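Local coordinates for protein O-methyltransferase, SAM-dependent (PDB 3R3H) that probably transfers a methyl group from S-adenosylmethionine to a hydroxyl oxygen of a substrate not yet identified, at residues A[148-153]-A[194-199]; A[204-209]-A[214-219]; A[115-120]-A[125-130]. All blocks are in the same frame, centred on the assembly; numbering follows the deposited sequence.

Contact 1: residues A[148-153]-A[194-199]; sequences NYLNYY and NQVIKN
Val196 of helix 185-198 faces the pair Leu150 and Tyr153, one turn apart on helix 149-159, meeting the tip of the first and the flank of the second. Its two methyls divide the work. CG2 meets the leucine tip to tip, 3.7 Å from Leu150 CD1, while CG1 slides past the tyrosine in the opposing direction and lies 4.2 Å from Tyr153 CE2, oblique to the ring. Tyr153 is the longer projection: with CG anti to the backbone N (chi1 178°), its ring extends across the gap and comes to rest against Ile197. There Ile197 CG1 sits over one face, offset toward the rim and 3.7 Å from Tyr153 CZ, a CH-pi contact in which the methylene is 26° off the ring normal. Beyond the ring, Tyr153 OH is hydrogen-bonded to Asp200. Leu150 and Tyr153 also touch Leu193, one turn before Ile197, which extends the apolar seam. The segment axes approach to 11.0 Å at 33°, a wide separation that these side chains bridge. Such side-by-side packing of helices running in roughly the same direction on one face of a central sheet is characteristic of the alpha/beta Rossmann-like fold of SAM-dependent methyltransferases.

Contact 2: residues A[204-209]-A[214-219]; sequences FVSLLA and MFLVQP
Phe215 crosses from strand 214-219 to its hairpin partner, strand 203-208, and packs against Leu207 and Val205. From CB, its chi1 of -117° swings the ring toward the other strand. CG lies under the methyl Leu207 CD1, which stands over one ring face in a CH-pi contact, 4.2 Å from the ring centroid and 17° off the normal. CD1 and CE1 both rest on Leu207 CB, on the same side of the ring as Leu207 CD1, and CD1 has Ser206 O at the ring edge. CE1 also reaches Val205 CG1, which approaches obliquely. Over the opposite side of the ring from Leu207 CD1, Ile197 CD1 stands above CD2, while CE2 has Asn194 OD1 at the edge; both residues are on helix 185-198.

Val205 continues this face: its CG2 lies 3.8 Å from Val217 CG1, the two valines side by side and pointing the same way. The other face carries Phe204, Ser206, Leu208, Met214, Leu216 and Gln218, with Leu208 CD2 3.6 Å from Leu216 CD1.

Six backbone hydrogen bonds set the antiparallel register, paired at Phe204-Gln218, Ser206-Leu216 and Leu208-Met214. Within the middle pair, Leu216 N to Ser206 O is 2.8 Å. Its counterpart, Ser206 N to Leu216 O, is 3.0 Å and more bent, at 141°.

Strand 203-208 is the outermost on its side of the sheet within this chain, and strand 214-219 lies between it and strand 164-169, bonding through Phe215 to Ile168 and Val217 to Ile166. Helix 185-198 covers the Val205-Phe215 face, while Met54 of the second subunit packs on Ser206 and Gln218 of the other.

Contact 3: residues A[115-120]-A[125-130]; sequences KLRLGP and LHSLLN
A single side-chain hydrogen bond, with a marginal van der Waals contact from Leu128, joins Arg117 of strand 114-118 to Ser127 of helix 121-132, at the edge of the sheet away from the C-terminal hairpin. Arg117 NH2 donates to Ser127 OG at 2.9 Å. The N-H...O angle of 142° shows a distinctly bent bond, yet the hydroxyl oxygen lies in the guanidinium plane, at its edge, so the departure from straightness is within that plane.

Arg117 reaches the helix by a folded route. Its CG is anti to the carbonyl carbon (chi1 -63°), and further bends at chi2 and chi3 turn the guanidinium toward the helix. Leu128 is the next residue along the helix; its CD2 comes within 4.2 Å of Arg117 NH2, oblique to the guanidinium. Since the two segments together bury just 114 Å², the contact is small and depends chiefly on the tip of one long side chain.

The apolar parts of both sides converge on the next strand: Arg117 and Leu128 each pack on Ile89 of strand 87-92, to which Arg117 is also tied by backbone hydrogen bonds to Thr90 and Asp92. Leu128 reaches further in, to Leu65 of strand 63-68. The chain leaves strand 114-118 through Gly119 and Pro120, the latter at the N-cap position of helix 121-132, which folds back along the sheet. This strand-turn-helix unit is typical of the alternating alpha/beta architecture of Rossmann-like methyltransferases.

Along the chain the contacts come in series: contact 3, then contact 1, then contact 2. Contacts 2 and 3 involve the two strands that are outermost, within this chain, in one mixed seven-stranded sheet, 203-208 and 114-118; their centres are about 24 Å apart and their nearest atoms about 13 Å, so they do not touch. Contact 1 connects with both. Its centre lies about 12 Å from that of contact 2, where Ile197 CG2 is 3.9 Å from Val205 CG2, and about 20 Å from that of contact 3, with Tyr152 CD1 3.9 Å from Leu125 CD1. Helices 121-132, 149-159 and 185-198 thus form a continuous layer over the sheet. Contacts 1 and 2 also meet the second subunit, placing the C-terminal end at the dimer interface.

Contact 1: residues A[148-153]-A[194-199]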
loop_
_atom_site.group_PDB
_atom_site.type_symbol
_atom_site.label_atom_id
_atom_site.label_comp_id
_atom_site.label_asym_id
_atom_site.label_seq_id
_atom_site.Cartn_x
_atom_site.Cartn_y
_atom_site.Cartn_z
ATOM N N ASN A 148 -12.888 16.717 -12.635
ATOM C CA ASN A 148 -12.364 17.837 -11.848
ATOM C C ASN A 148 -11.146 17.320 -11.119
ATOM O O ASN A 148 -10.561 18.003 -10.279
ATOM C CB ASN A 148 -13.390 18.357 -10.837
ATOM C CG ASN A 148 -14.402 19.293 -11.463
ATOM O OD1 ASN A 148 -15.578 18.958 -11.574
ATOM N ND2 ASN A 148 -13.945 20.474 -11.885
ATOM N N TYR A 149 -10.778 16.096 -11.468
ATOM C CA TYR A 149 -9.632 15.417 -10.890
ATOM C C TYR A 149 -8.347 16.249 -10.910
ATOM O O TYR A 149 -7.488 16.079 -10.053
ATOM C CB TYR A 149 -9.439 14.074 -11.613
ATOM C CG TYR A 149 -9.859 12.864 -10.791
ATOM C CD1 TYR A 149 -10.952 12.917 -9.911
ATOM C CD2 TYR A 149 -9.151 11.664 -10.886
ATOM C CE1 TYR A 149 -11.316 11.798 -9.147
ATOM C CE2 TYR A 149 -9.504 10.540 -10.128
ATOM C CZ TYR A 149 -10.582 10.613 -9.266
ATOM O OH TYR A 149 -10.907 9.493 -8.545
ATOM N N LEU A 150 -8.217 17.153 -11.878
ATOM C CA LEU A 150 -7.031 18.002 -11.961
ATOM C C LEU A 150 -7.111 19.086 -10.887
ATOM O O LEU A 150 -6.114 19.441 -10.235
ATOM C CB LEU A 150 -6.934 18.648 -13.344
ATOM C CG LEU A 150 -5.680 18.283 -14.157
ATOM C CD1 LEU A 150 -4.413 18.718 -13.407
ATOM C CD2 LEU A 150 -5.662 16.774 -14.415
ATOM N N ASN A 151 -8.312 19.611 -10.705
ATOM C CA ASN A 151 -8.543 20.636 -9.709
ATOM C C ASN A 151 -8.378 20.041 -8.322
ATOM O O ASN A 151 -7.775 20.662 -7.436
ATOM C CB ASN A 151 -9.949 21.178 -9.888
ATOM C CG ASN A 151 -10.127 21.844 -11.223
ATOM O OD1 ASN A 151 -9.595 22.928 -11.459
ATOM N ND2 ASN A 151 -10.855 21.190 -12.121
ATOM N N TYR A 152 -8.906 18.830 -8.151
ATOM C CA TYR A 152 -8.840 18.146 -6.869
ATOM C C TYR A 152 -7.396 17.848 -6.474
ATOM O O TYR A 152 -7.013 18.037 -5.318
ATOM C CB TYR A 152 -9.680 16.855 -6.907
ATOM C CG TYR A 152 -11.175 17.086 -7.066
ATOM C CD1 TYR A 152 -11.785 18.242 -6.556
ATOM C CD2 TYR A 152 -11.977 16.160 -7.745
ATOM C CE1 TYR A 152 -13.153 18.473 -6.732
ATOM C CE2 TYR A 152 -13.341 16.375 -7.920
ATOM C CZ TYR A 152 -13.917 17.533 -7.419
ATOM O OH TYR A 152 -15.246 17.774 -7.641
ATOM N N TYR A 153 -6.595 17.398 -7.439
ATOM C CA TYR A 153 -5.189 17.077 -7.188
ATOM C C TYR A 153 -4.440 18.301 -6.680
ATOM O O TYR A 153 -3.738 18.249 -5.673
ATOM C CB TYR A 153 -4.525 16.570 -8.472
ATOM C CG TYR A 153 -3.050 16.259 -8.331
ATOM C CD1 TYR A 153 -2.593 15.377 -7.351
ATOM C CD2 TYR A 153 -2.117 16.804 -9.214
ATOM C CE1 TYR A 153 -1.237 15.037 -7.259
ATOM C CE2 TYR A 153 -0.763 16.472 -9.136
ATOM C CZ TYR A 153 -0.329 15.584 -8.158
ATOM O OH TYR A 153 0.992 15.212 -8.098
ATOM N N ASN A 194 -2.969 11.586 -14.935
ATOM C CA ASN A 194 -1.892 10.610 -14.862
ATOM C C ASN A 194 -0.619 11.185 -15.485
ATOM O O ASN A 194 0.492 10.854 -15.063
ATOM C CB ASN A 194 -2.300 9.318 -15.567
ATOM C CG ASN A 194 -3.313 8.527 -14.767
ATOM O OD1 ASN A 194 -3.607 8.868 -13.618
ATOM N ND2 ASN A 194 -3.846 7.464 -15.359
ATOM N N GLN A 195 -0.795 12.060 -16.473
ATOM C CA GLN A 195 0.323 12.708 -17.139
ATOM C C GLN A 195 0.896 13.819 -16.252
ATOM O O GLN A 195 2.108 13.971 -16.141
ATOM C CB GLN A 195 -0.141 13.293 -18.471
ATOM C CG GLN A 195 0.769 12.959 -19.631
ATOM C CD GLN A 195 0.967 11.465 -19.783
ATOM O OE1 GLN A 195 -0.001 10.699 -19.878
ATOM N NE2 GLN A 195 2.228 11.038 -19.811
ATOM N N VAL A 196 0.023 14.592 -15.616
ATOM C CA VAL A 196 0.471 15.670 -14.741
ATOM C C VAL A 196 1.332 15.118 -13.622
ATOM O O VAL A 196 2.359 15.704 -13.276
ATOM C CB VAL A 196 -0.705 16.420 -14.086
ATOM C CG1 VAL A 196 -0.173 17.497 -13.155
ATOM C CG2 VAL A 196 -1.601 17.028 -15.148
ATOM N N ILE A 197 0.898 13.993 -13.060
ATOM C CA ILE A 197 1.607 13.359 -11.958
ATOM C C ILE A 197 2.936 12.775 -12.411
ATOM O O ILE A 197 3.965 12.930 -11.739
ATOM C CB ILE A 197 0.757 12.245 -11.324
ATOM C CG1 ILE A 197 -0.479 12.854 -10.663
ATOM C CG2 ILE A 197 1.577 11.480 -10.291
ATOM C CD1 ILE A 197 -1.439 11.822 -10.091
ATOM N N LYS A 198 2.906 12.098 -13.553
ATOM C CA LYS A 198 4.104 11.495 -14.127
ATOM C C LYS A 198 5.247 12.501 -14.139
ATOM O O LYS A 198 6.336 12.222 -13.646
ATOM C CB LYS A 198 3.810 11.046 -15.560
ATOM C CG LYS A 198 4.991 10.477 -16.306
ATOM C CD LYS A 198 4.603 10.175 -17.737
ATOM C CE LYS A 198 5.792 9.755 -18.572
ATOM N NZ LYS A 198 5.381 9.533 -19.983
ATOM N N ASN A 199 4.957 13.675 -14.699
ATOM C CA ASN A 199 5.905 14.780 -14.861
ATOM C C ASN A 199 5.988 15.722 -13.676
ATOM O O ASN A 199 6.635 16.769 -13.766
ATOM C CB ASN A 199 5.511 15.600 -16.089
ATOM C CG ASN A 199 5.280 14.738 -17.312
ATOM O OD1 ASN A 199 4.452 15.063 -18.176
ATOM N ND2 ASN A 199 6.021 13.632 -17.402
#

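Contact 2: residues A[204-209]-A[214-219]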
loop_
_atom_site.group_PDB
_atom_site.type_symbol
_atom_site.label_atom_id
_atom_site.label_comp_id
_atom_site.label_asym_id
_atom_site.label_seq_id
_atom_site.Cartn_x
_atom_site.Cartn_y
_atom_site.Cartn_z
ATOM N N PHE A 204 6.562 12.497 -3.968
ATOM C CA PHE A 204 7.022 11.113 -4.050
ATOM C C PHE A 204 5.773 10.430 -4.598
ATOM O O PHE A 204 4.662 10.909 -4.398
ATOM C CB PHE A 204 7.362 10.548 -2.675
ATOM C CG PHE A 204 8.497 11.261 -1.982
ATOM C CD1 PHE A 204 9.769 11.318 -2.557
ATOM C CD2 PHE A 204 8.301 11.859 -0.737
ATOM C CE1 PHE A 204 10.823 11.959 -1.896
ATOM C CE2 PHE A 204 9.351 12.502 -0.072
ATOM C CZ PHE A 204 10.610 12.552 -0.650
ATOM N N VAL A 205 5.936 9.305 -5.269
ATOM C CA VAL A 205 4.793 8.657 -5.889
ATOM C C VAL A 205 4.903 7.133 -6.004
ATOM O O VAL A 205 5.993 6.592 -6.150
ATOM C CB VAL A 205 4.601 9.273 -7.305
ATOM C CG1 VAL A 205 3.898 8.302 -8.235
ATOM C CG2 VAL A 205 3.836 10.578 -7.200
ATOM N N SER A 206 3.767 6.446 -5.912
ATOM C CA SER A 206 3.714 4.994 -6.077
ATOM C C SER A 206 2.285 4.642 -6.429
ATOM O O SER A 206 1.352 5.121 -5.792
ATOM C CB SER A 206 4.179 4.230 -4.818
ATOM O OG SER A 206 3.690 4.797 -3.615
ATOM N N LEU A 207 2.118 3.832 -7.466
ATOM C CA LEU A 207 0.799 3.431 -7.925
ATOM C C LEU A 207 0.570 1.941 -7.681
ATOM O O LEU A 207 1.366 1.110 -8.111
ATOM C CB LEU A 207 0.667 3.763 -9.415
ATOM C CG LEU A 207 -0.497 3.270 -10.283
ATOM C CD1 LEU A 207 -1.843 3.800 -9.814
ATOM C CD2 LEU A 207 -0.211 3.738 -11.706
ATOM N N LEU A 208 -0.518 1.614 -6.983
ATOM C CA LEU A 208 -0.864 0.223 -6.690
ATOM C C LEU A 208 -1.940 -0.299 -7.634
ATOM O O LEU A 208 -2.949 0.364 -7.869
ATOM C CB LEU A 208 -1.374 0.072 -5.249
ATOM C CG LEU A 208 -0.499 0.312 -4.018
ATOM C CD1 LEU A 208 0.697 -0.623 -4.061
ATOM C CD2 LEU A 208 -0.072 1.769 -3.958
ATOM N N ALA A 209 -1.723 -1.494 -8.164
ATOM C CA ALA A 209 -2.690 -2.105 -9.058
ATOM C C ALA A 209 -3.620 -2.967 -8.197
ATOM O O ALA A 209 -3.715 -4.191 -8.376
ATOM C CB ALA A 209 -1.969 -2.965 -10.106
ATOM N N MET A 214 -4.674 2.684 -7.665
ATOM C CA MET A 214 -4.644 3.683 -6.597
ATOM C C MET A 214 -3.271 4.351 -6.538
ATOM O O MET A 214 -2.233 3.695 -6.401
ATOM C CB MET A 214 -4.990 3.038 -5.245
ATOM C CG MET A 214 -5.148 4.039 -4.094
ATOM S SD MET A 214 -5.792 3.330 -2.559
ATOM C CE MET A 214 -7.605 3.496 -2.846
ATOM N N PHE A 215 -3.279 5.669 -6.663
ATOM C CA PHE A 215 -2.054 6.451 -6.656
ATOM C C PHE A 215 -1.789 6.997 -5.263
ATOM O O PHE A 215 -2.682 7.563 -4.636
ATOM C CB PHE A 215 -2.198 7.636 -7.614
ATOM C CG PHE A 215 -1.238 7.629 -8.785
ATOM C CD1 PHE A 215 0.110 7.306 -8.616
ATOM C CD2 PHE A 215 -1.671 8.031 -10.048
ATOM C CE1 PHE A 215 1.013 7.390 -9.685
ATOM C CE2 PHE A 215 -0.782 8.120 -11.122
ATOM C CZ PHE A 215 0.565 7.800 -10.940
ATOM N N LEU A 216 -0.568 6.824 -4.775
ATOM C CA LEU A 216 -0.197 7.360 -3.467
ATOM C C LEU A 216 0.865 8.428 -3.704
ATOM O O LEU A 216 1.971 8.119 -4.162
ATOM C CB LEU A 216 0.378 6.267 -2.567
ATOM C CG LEU A 216 -0.574 5.150 -2.154
ATOM C CD1 LEU A 216 0.156 4.180 -1.251
ATOM C CD2 LEU A 216 -1.776 5.741 -1.436
ATOM N N VAL A 217 0.542 9.684 -3.422
ATOM C CA VAL A 217 1.515 10.743 -3.632
ATOM C C VAL A 217 1.794 11.453 -2.323
ATOM O O VAL A 217 0.900 11.629 -1.502
ATOM C CB VAL A 217 1.024 11.782 -4.672
ATOM C CG1 VAL A 217 0.324 11.087 -5.841
ATOM C CG2 VAL A 217 0.116 12.794 -4.012
ATOM N N GLN A 218 3.042 11.858 -2.129
ATOM C CA GLN A 218 3.427 12.553 -0.911
ATOM C C GLN A 218 4.362 13.713 -1.233
ATOM O O GLN A 218 5.348 13.547 -1.949
ATOM C CB GLN A 218 4.123 11.585 0.034
ATOM C CG GLN A 218 4.570 12.207 1.330
ATOM C CD GLN A 218 5.361 11.240 2.172
ATOM O OE1 GLN A 218 6.473 10.838 1.803
ATOM N NE2 GLN A 218 4.797 10.852 3.314
ATOM N N PRO A 219 4.062 14.913 -0.718
ATOM C CA PRO A 219 4.957 16.029 -1.018
ATOM C C PRO A 219 6.398 15.787 -0.532
ATOM O O PRO A 219 6.624 15.114 0.477
ATOM C CB PRO A 219 4.271 17.210 -0.323
ATOM C CG PRO A 219 3.552 16.573 0.823
ATOM C CD PRO A 219 2.972 15.337 0.179
#

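Contact 3: residues A[115-120]-A[125-130]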
loop_
_atom_site.group_PDB
_atom_site.type_symbol
_atom_site.label_atom_id
_atom_site.label_comp_id
_atom_site.label_asym_id
_atom_site.label_seq_id
_atom_site.Cartn_x
_atom_site.Cartn_y
_atom_site.Cartn_z
ATOM N N LYS A 115 -17.508 14.407 10.176
ATOM C CA LYS A 115 -18.107 15.674 9.791
ATOM C C LYS A 115 -18.531 15.636 8.313
ATOM O O LYS A 115 -17.711 15.819 7.420
ATOM C CB LYS A 115 -17.085 16.799 10.037
ATOM C CG LYS A 115 -17.693 18.160 10.356
ATOM C CD LYS A 115 -18.634 18.627 9.241
ATOM C CE LYS A 115 -19.465 19.835 9.649
ATOM N NZ LYS A 115 -18.686 21.109 9.619
ATOM N N LEU A 116 -19.816 15.399 8.066
ATOM C CA LEU A 116 -20.346 15.337 6.708
ATOM C C LEU A 116 -20.539 16.707 6.051
ATOM O O LEU A 116 -21.082 17.631 6.647
ATOM C CB LEU A 116 -21.679 14.595 6.715
ATOM C CG LEU A 116 -22.403 14.382 5.382
ATOM C CD1 LEU A 116 -21.619 13.392 4.508
ATOM C CD2 LEU A 116 -23.790 13.834 5.648
ATOM N N ARG A 117 -20.087 16.832 4.809
ATOM C CA ARG A 117 -20.220 18.083 4.060
ATOM C C ARG A 117 -20.865 17.746 2.736
ATOM O O ARG A 117 -20.237 17.147 1.875
ATOM C CB ARG A 117 -18.853 18.703 3.807
ATOM C CG ARG A 117 -18.127 19.100 5.067
ATOM C CD ARG A 117 -18.723 20.340 5.676
ATOM N NE ARG A 117 -17.791 21.461 5.592
ATOM C CZ ARG A 117 -17.823 22.408 4.656
ATOM N NH1 ARG A 117 -18.749 22.394 3.698
ATOM N NH2 ARG A 117 -16.916 23.377 4.677
ATOM N N LEU A 118 -22.125 18.121 2.576
ATOM C CA LEU A 118 -22.864 17.831 1.350
ATOM C C LEU A 118 -22.650 18.886 0.263
ATOM O O LEU A 118 -22.395 20.053 0.558
ATOM C CB LEU A 118 -24.359 17.727 1.674
ATOM C CG LEU A 118 -24.707 16.584 2.610
ATOM C CD1 LEU A 118 -26.095 16.799 3.166
ATOM C CD2 LEU A 118 -24.620 15.264 1.852
ATOM N N GLY A 119 -22.754 18.474 -0.997
ATOM C CA GLY A 119 -22.597 19.419 -2.092
ATOM C C GLY A 119 -21.338 19.241 -2.923
ATOM O O GLY A 119 -20.435 18.484 -2.538
ATOM N N PRO A 120 -21.254 19.928 -4.082
ATOM C CA PRO A 120 -20.110 19.874 -5.002
ATOM C C PRO A 120 -18.772 19.968 -4.272
ATOM O O PRO A 120 -18.494 20.958 -3.581
ATOM C CB PRO A 120 -20.369 21.063 -5.923
ATOM C CG PRO A 120 -21.838 21.045 -6.046
ATOM C CD PRO A 120 -22.281 20.848 -4.606
ATOM N N LEU A 125 -14.097 22.175 -0.835
ATOM C CA LEU A 125 -12.645 22.247 -0.662
ATOM C C LEU A 125 -12.104 23.678 -0.593
ATOM O O LEU A 125 -11.151 23.946 0.147
ATOM C CB LEU A 125 -11.923 21.477 -1.772
ATOM C CG LEU A 125 -12.254 19.993 -1.989
ATOM C CD1 LEU A 125 -11.162 19.374 -2.847
ATOM C CD2 LEU A 125 -12.368 19.247 -0.661
ATOM N N HIS A 126 -12.682 24.602 -1.359
ATOM C CA HIS A 126 -12.210 25.982 -1.272
ATOM C C HIS A 126 -12.634 26.519 0.080
ATOM O O HIS A 126 -11.901 27.250 0.738
ATOM C CB HIS A 126 -12.799 26.848 -2.377
ATOM C CG HIS A 126 -12.280 26.508 -3.734
ATOM N ND1 HIS A 126 -13.013 25.783 -4.650
ATOM C CD2 HIS A 126 -11.068 26.720 -4.298
ATOM C CE1 HIS A 126 -12.271 25.556 -5.720
ATOM N NE2 HIS A 126 -11.088 26.111 -5.532
ATOM N N SER A 127 -13.833 26.145 0.495
ATOM C CA SER A 127 -14.349 26.568 1.780
ATOM C C SER A 127 -13.423 26.092 2.901
ATOM O O SER A 127 -13.153 26.823 3.862
ATOM C CB SER A 127 -15.743 25.990 1.988
ATOM O OG SER A 127 -15.965 25.778 3.369
ATOM N N LEU A 128 -12.959 24.851 2.773
ATOM C CA LEU A 128 -12.054 24.259 3.751
ATOM C C LEU A 128 -10.725 24.998 3.770
ATOM O O LEU A 128 -10.094 25.118 4.820
ATOM C CB LEU A 128 -11.812 22.793 3.424
ATOM C CG LEU A 128 -12.929 21.815 3.752
ATOM C CD1 LEU A 128 -12.559 20.448 3.216
ATOM C CD2 LEU A 128 -13.131 21.756 5.247
ATOM N N LEU A 129 -10.298 25.475 2.600
ATOM C CA LEU A 129 -9.053 26.225 2.490
ATOM C C LEU A 129 -9.220 27.575 3.162
ATOM O O LEU A 129 -8.418 27.946 4.027
ATOM C CB LEU A 129 -8.667 26.437 1.027
ATOM C CG LEU A 129 -7.618 25.485 0.458
ATOM C CD1 LEU A 129 -7.266 25.927 -0.954
ATOM C CD2 LEU A 129 -6.378 25.489 1.345
ATOM N N ASN A 130 -10.254 28.308 2.745
ATOM C CA ASN A 130 -10.565 29.625 3.307
ATOM C C ASN A 130 -10.542 29.491 4.823
ATOM O O ASN A 130 -9.667 30.019 5.511
ATOM C CB ASN A 130 -11.975 30.084 2.883
ATOM C CG ASN A 130 -12.042 30.605 1.441
ATOM O OD1 ASN A 130 -11.291 30.166 0.560
ATOM N ND2 ASN A 130 -12.972 31.532 1.196
#